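Side-chain contacts in bifunctional GH43-CE protein (Bacteroides eggerthii, PDB 6MLY), which probably acts in arabinoxylan breakdown, joining a family 43 glycoside hydrolase module to a carbohydrate esterase module with an alpha/beta-hydrolase fold: residues N716-T719 and Y720-K723; T737-P740 and N741-I745; G590-K593 and F594-I598. All blocks are in the same frame, centred on the assembly; numbering follows the deposited sequence.

Interaction 1: N716-T719 and Y720-K723; sequences NPIT and YIDK. With NA (sodium ion), chain H.
T719 lies over one face of the Y720 ring: its CB stands 3.9 Å from the ring centroid and 19° off the normal, a CH-pi contact offset toward the rim. T719 lies in a 3-10 segment of the alpha/beta-hydrolase module, and the chain that follows leads into a sodium site. There Y720 O reaches the sodium ion at 2.3 Å and D722 OD1 at 2.5 Å, while T639 O and D725 complete the site. Behind this first shell, Y720 N donates to P717 O over 3.0 Å, and the next bond, I721 N to I718 O, is 3.1 Å; both link residues three apart and bracket the metal-binding carbonyl of Y720. P717 O also accepts from T639 OG1, so two donors hold it. Y720 CG is anti to its own carbonyl carbon (chi1 -49°), which swings the ring back alongside T719, and its hydroxyl bonds L714 O. With an alanine here the sodium-binding oxygen would remain, but T719 CB would probably lose its aromatic cover and L714 O its hydroxyl partner. Further out an Asx turn begins the segment, N716 OD1 accepting from I718 N at 2.8 Å.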
# COMPACT_ATOMS: atom_id res chain seq x y z
N ASN A 716 38.58 7.46 -7.20
CA ASN A 716 38.99 6.38 -8.10
C ASN A 716 39.18 5.09 -7.30
O ASN A 716 40.03 5.03 -6.42
CB ASN A 716 40.28 6.76 -8.84
CG ASN A 716 40.75 5.72 -9.84
OD1 ASN A 716 40.35 4.56 -9.77
ND2 ASN A 716 41.59 6.14 -10.76
N PRO A 717 38.41 4.01 -7.58
CA PRO A 717 38.56 2.74 -6.87
C PRO A 717 39.96 2.10 -6.98
O PRO A 717 40.39 1.43 -6.05
CB PRO A 717 37.53 1.80 -7.52
CG PRO A 717 36.54 2.72 -8.21
CD PRO A 717 37.33 3.96 -8.58
N ILE A 718 40.65 2.31 -8.12
CA ILE A 718 41.98 1.73 -8.38
C ILE A 718 42.93 2.03 -7.20
O ILE A 718 43.66 1.15 -6.76
CB ILE A 718 42.56 2.22 -9.73
CG1 ILE A 718 41.85 1.55 -10.92
CG2 ILE A 718 44.07 2.01 -9.79
CD1 ILE A 718 42.34 2.01 -12.28
N THR A 719 42.88 3.26 -6.69
CA THR A 719 43.71 3.72 -5.58
C THR A 719 43.81 2.67 -4.46
O THR A 719 44.88 2.51 -3.89
CB THR A 719 43.15 5.04 -5.01
OG1 THR A 719 43.12 5.97 -6.09
CG2 THR A 719 43.96 5.61 -3.87
N TYR A 720 42.72 1.96 -4.17
CA TYR A 720 42.57 1.21 -2.92
C TYR A 720 42.65 -0.31 -3.14
O TYR A 720 42.25 -1.08 -2.25
CB TYR A 720 41.23 1.58 -2.26
CG TYR A 720 40.98 3.07 -2.14
CD1 TYR A 720 41.49 3.80 -1.07
CD2 TYR A 720 40.24 3.75 -3.09
CE1 TYR A 720 41.27 5.16 -0.96
CE2 TYR A 720 40.02 5.11 -2.99
CZ TYR A 720 40.54 5.82 -1.92
OH TYR A 720 40.33 7.16 -1.81
N ILE A 721 43.16 -0.75 -4.30
CA ILE A 721 43.24 -2.19 -4.65
C ILE A 721 44.40 -2.85 -3.90
O ILE A 721 45.52 -2.34 -3.87
CB ILE A 721 43.40 -2.41 -6.17
CG1 ILE A 721 42.27 -1.79 -6.98
CG2 ILE A 721 43.56 -3.89 -6.47
CD1 ILE A 721 42.52 -1.81 -8.48
N ASP A 722 44.13 -4.04 -3.34
CA ASP A 722 45.13 -4.85 -2.67
C ASP A 722 44.75 -6.32 -2.85
O ASP A 722 43.73 -6.62 -3.46
CB ASP A 722 45.29 -4.40 -1.21
CG ASP A 722 44.17 -4.87 -0.30
OD1 ASP A 722 43.31 -4.03 0.06
OD2 ASP A 722 44.18 -6.06 0.05
N LYS A 723 45.56 -7.22 -2.29
CA LYS A 723 45.47 -8.67 -2.54
C LYS A 723 44.22 -9.25 -1.85
O LYS A 723 43.66 -10.25 -2.32
CB LYS A 723 46.73 -9.39 -2.06
CG LYS A 723 48.06 -8.65 -2.20
CD LYS A 723 48.52 -8.48 -3.64
CE LYS A 723 49.71 -7.55 -3.78
NZ LYS A 723 50.34 -7.65 -5.13
NA NA H . 41.86 -2.04 -0.25

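Interaction 2: T737-P740 and N741-I745; sequences TVVP and NCQSI
The side-chain oxygen OE1 of Q743 is gripped by two backbone N-H groups, those of I679 and D680, while the aliphatic part of the same side chain rests against V739 and P740. Its CG is anti to its own carbonyl carbon and the chain then bends (chi2 -67°), a bend that carries the amide off to the 679-680 backbone while CB stays 3.5 Å from P740 O. V739 meets it nearly at a right angle, CG1 lying 4.1 Å from Q743 CG. That methyl is anti to V739 N (chi1 -178°), which sets it on the helix side. At the backbone, P740 O accepts from Q743 N at 3.2 Å, with an N-H...O angle of 149°. This bond spans three residues and joins the loop to the beginning of helix 741-752. On another flank C742 SG packs against the P740 ring, 3.8 Å from CB and 3.9 Å from CG. The same sulfur forms a disulfide with C687, so the ring packs against a covalently anchored atom. H732 bonds to both segments, its NE2 to V739 O and its ND1 to S744 OG. V739 also touches H768 with its side chain, and its N makes a weak bond to D736 OD1. D736 and H768 are probably the acid and base of a Ser-His-Asp triad, consistent with the strand-loop-helix passage that carries the acid residue in alpha/beta-hydrolase esterases.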
# COMPACT_ATOMS: atom_id res chain seq x y z
N THR A 737 28.96 5.07 -25.43
CA THR A 737 29.29 6.41 -25.92
C THR A 737 29.26 7.47 -24.80
O THR A 737 29.54 8.63 -25.08
CB THR A 737 28.35 6.80 -27.07
OG1 THR A 737 26.99 6.60 -26.68
CG2 THR A 737 28.63 6.00 -28.33
N VAL A 738 28.94 7.08 -23.56
CA VAL A 738 28.97 8.05 -22.44
C VAL A 738 30.12 7.69 -21.49
O VAL A 738 30.83 8.58 -21.03
CB VAL A 738 27.61 8.17 -21.71
CG1 VAL A 738 26.51 8.65 -22.64
CG2 VAL A 738 27.19 6.89 -21.01
N VAL A 739 30.28 6.39 -21.19
CA VAL A 739 31.46 5.89 -20.47
C VAL A 739 32.25 4.99 -21.43
O VAL A 739 31.80 3.90 -21.76
CB VAL A 739 31.08 5.15 -19.17
CG1 VAL A 739 32.31 4.67 -18.40
CG2 VAL A 739 30.20 6.01 -18.27
N PRO A 740 33.42 5.43 -21.93
CA PRO A 740 34.23 4.60 -22.82
C PRO A 740 34.74 3.28 -22.22
O PRO A 740 35.05 3.20 -21.03
CB PRO A 740 35.44 5.49 -23.17
CG PRO A 740 35.46 6.56 -22.09
CD PRO A 740 34.01 6.76 -21.73
N ASN A 741 34.76 2.25 -23.09
CA ASN A 741 35.56 1.01 -23.03
C ASN A 741 36.72 1.09 -22.02
O ASN A 741 36.80 0.28 -21.10
CB ASN A 741 36.14 0.70 -24.42
CG ASN A 741 36.28 -0.78 -24.71
OD1 ASN A 741 35.32 -1.54 -24.61
ND2 ASN A 741 37.48 -1.19 -25.09
N CYS A 742 37.62 2.07 -22.23
CA CYS A 742 38.94 2.15 -21.58
C CYS A 742 38.81 2.14 -20.05
O CYS A 742 39.64 1.53 -19.38
CB CYS A 742 39.76 3.34 -22.08
SG CYS A 742 39.01 4.99 -21.89
N GLN A 743 37.78 2.78 -19.51
CA GLN A 743 37.57 2.91 -18.06
C GLN A 743 37.54 1.53 -17.38
O GLN A 743 38.26 1.30 -16.41
CB GLN A 743 36.27 3.67 -17.78
CG GLN A 743 36.38 5.15 -18.10
CD GLN A 743 37.32 5.86 -17.17
OE1 GLN A 743 37.40 5.55 -15.98
NE2 GLN A 743 38.05 6.82 -17.70
N SER A 744 36.69 0.64 -17.90
CA SER A 744 36.59 -0.73 -17.39
C SER A 744 37.94 -1.45 -17.49
O SER A 744 38.33 -2.14 -16.54
CB SER A 744 35.49 -1.50 -18.09
OG SER A 744 34.26 -1.35 -17.40
N ILE A 745 38.66 -1.26 -18.60
CA ILE A 745 39.93 -1.99 -18.88
C ILE A 745 41.04 -1.49 -17.94
O ILE A 745 41.77 -2.31 -17.37
CB ILE A 745 40.33 -1.89 -20.37
CG1 ILE A 745 39.24 -2.47 -21.28
CG2 ILE A 745 41.67 -2.57 -20.60
CD1 ILE A 745 39.41 -2.14 -22.74

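Interaction 3: G590-K593 and F594-I598; sequences GDAK and FPAQI
A592 sets its methyl directly against that of A596, the two CB atoms 3.5 Å apart, where the loop after strand 579-584 meets the start of helix 596-610. The reversal is a type VI beta turn, built on a cis peptide between F594 and P595, with P595 at the N-cap position of the helix. Two observations support the assignment: P595 is the third residue of the turn, and A596 N donates to K593 O at 2.9 Å with an N-H...O angle of 159°. Q597 closes in from the next position. Its chain bends at chi2 (63°), carrying the amide back toward the loop, where OE1 comes 3.6 Å from K593 C. NE2 is hydrogen-bonded to R587 O, fixing the amide on an earlier part of the same loop. The K593 side chain leaves the turn, and its NZ bonds the carbonyls of S589 and A699. F594 is buried, packing on L636 of helix 629-639 and on V653, while its backbone bonds L700. In the turn itself the cis peptide stacks proline on aromatic ring: P595 CB stands 3.8 Å above the plane of the F594 ring, over its centre.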
# COMPACT_ATOMS: atom_id res chain seq x y z
N GLY A 590 23.56 17.01 -6.24
CA GLY A 590 22.85 18.24 -5.88
C GLY A 590 22.66 18.37 -4.38
O GLY A 590 22.82 19.45 -3.82
N ASP A 591 22.31 17.24 -3.74
CA ASP A 591 22.05 17.16 -2.29
C ASP A 591 23.34 17.42 -1.51
O ASP A 591 23.42 18.39 -0.75
CB ASP A 591 21.46 15.80 -1.92
CG ASP A 591 20.13 15.51 -2.59
OD1 ASP A 591 19.15 16.22 -2.27
OD2 ASP A 591 20.08 14.58 -3.42
N ALA A 592 24.33 16.55 -1.69
CA ALA A 592 25.65 16.66 -1.06
C ALA A 592 26.73 16.40 -2.11
O ALA A 592 26.42 16.14 -3.27
CB ALA A 592 25.75 15.68 0.09
N LYS A 593 28.00 16.49 -1.70
CA LYS A 593 29.15 16.22 -2.58
C LYS A 593 29.96 15.06 -2.00
O LYS A 593 29.83 14.71 -0.83
CB LYS A 593 30.02 17.48 -2.73
CG LYS A 593 29.30 18.72 -3.24
CD LYS A 593 28.67 18.57 -4.61
CE LYS A 593 27.91 19.80 -5.07
NZ LYS A 593 27.29 19.61 -6.41
N PHE A 594 30.81 14.46 -2.86
CA PHE A 594 31.68 13.34 -2.48
C PHE A 594 32.54 13.76 -1.29
O PHE A 594 33.07 14.87 -1.27
CB PHE A 594 32.54 12.90 -3.68
CG PHE A 594 33.35 11.65 -3.45
CD1 PHE A 594 34.66 11.72 -3.00
CD2 PHE A 594 32.79 10.40 -3.66
CE1 PHE A 594 35.39 10.56 -2.78
CE2 PHE A 594 33.53 9.25 -3.44
CZ PHE A 594 34.83 9.33 -3.00
N PRO A 595 32.67 12.88 -0.29
CA PRO A 595 32.28 11.48 -0.32
C PRO A 595 30.91 11.09 0.28
O PRO A 595 30.80 10.02 0.88
CB PRO A 595 33.37 10.89 0.58
CG PRO A 595 33.46 11.90 1.70
CD PRO A 595 33.32 13.23 0.98
N ALA A 596 29.89 11.94 0.11
CA ALA A 596 28.52 11.63 0.57
C ALA A 596 28.02 10.31 -0.03
O ALA A 596 27.42 9.49 0.67
CB ALA A 596 27.60 12.76 0.19
N GLN A 597 28.31 10.09 -1.32
CA GLN A 597 27.73 9.01 -2.12
C GLN A 597 28.25 7.65 -1.63
O GLN A 597 27.49 6.68 -1.58
CB GLN A 597 28.03 9.21 -3.61
CG GLN A 597 27.20 10.32 -4.26
CD GLN A 597 27.45 11.69 -3.67
OE1 GLN A 597 28.54 11.99 -3.19
NE2 GLN A 597 26.43 12.53 -3.70
N ILE A 598 29.53 7.58 -1.27
CA ILE A 598 30.16 6.33 -0.80
C ILE A 598 29.82 6.13 0.68
O ILE A 598 29.59 5.00 1.13
CB ILE A 598 31.68 6.29 -1.10
CG1 ILE A 598 32.31 4.94 -0.75
CG2 ILE A 598 32.43 7.44 -0.42
CD1 ILE A 598 31.72 3.76 -1.49

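From the N terminus the contacts come in the order 3, 1, 2, in series: none nests within or crosses another, and each closes a short local turn. Interaction 3 leads from the loop after strand 579-584 into helix 596-610. Interaction 1 shapes the loop between helix 709-714 and strand 727-733, and interaction 2 the passage from that strand into helix 741-752. All three lie in the alpha/beta-hydrolase module. Their nearest atoms stay about 6 Å apart between interaction 1 and either of the others. Helix 629-639 packs against both 1 and 3, through L636, and helix 741-752 supplies A750 to 1 and its own beginning to 2.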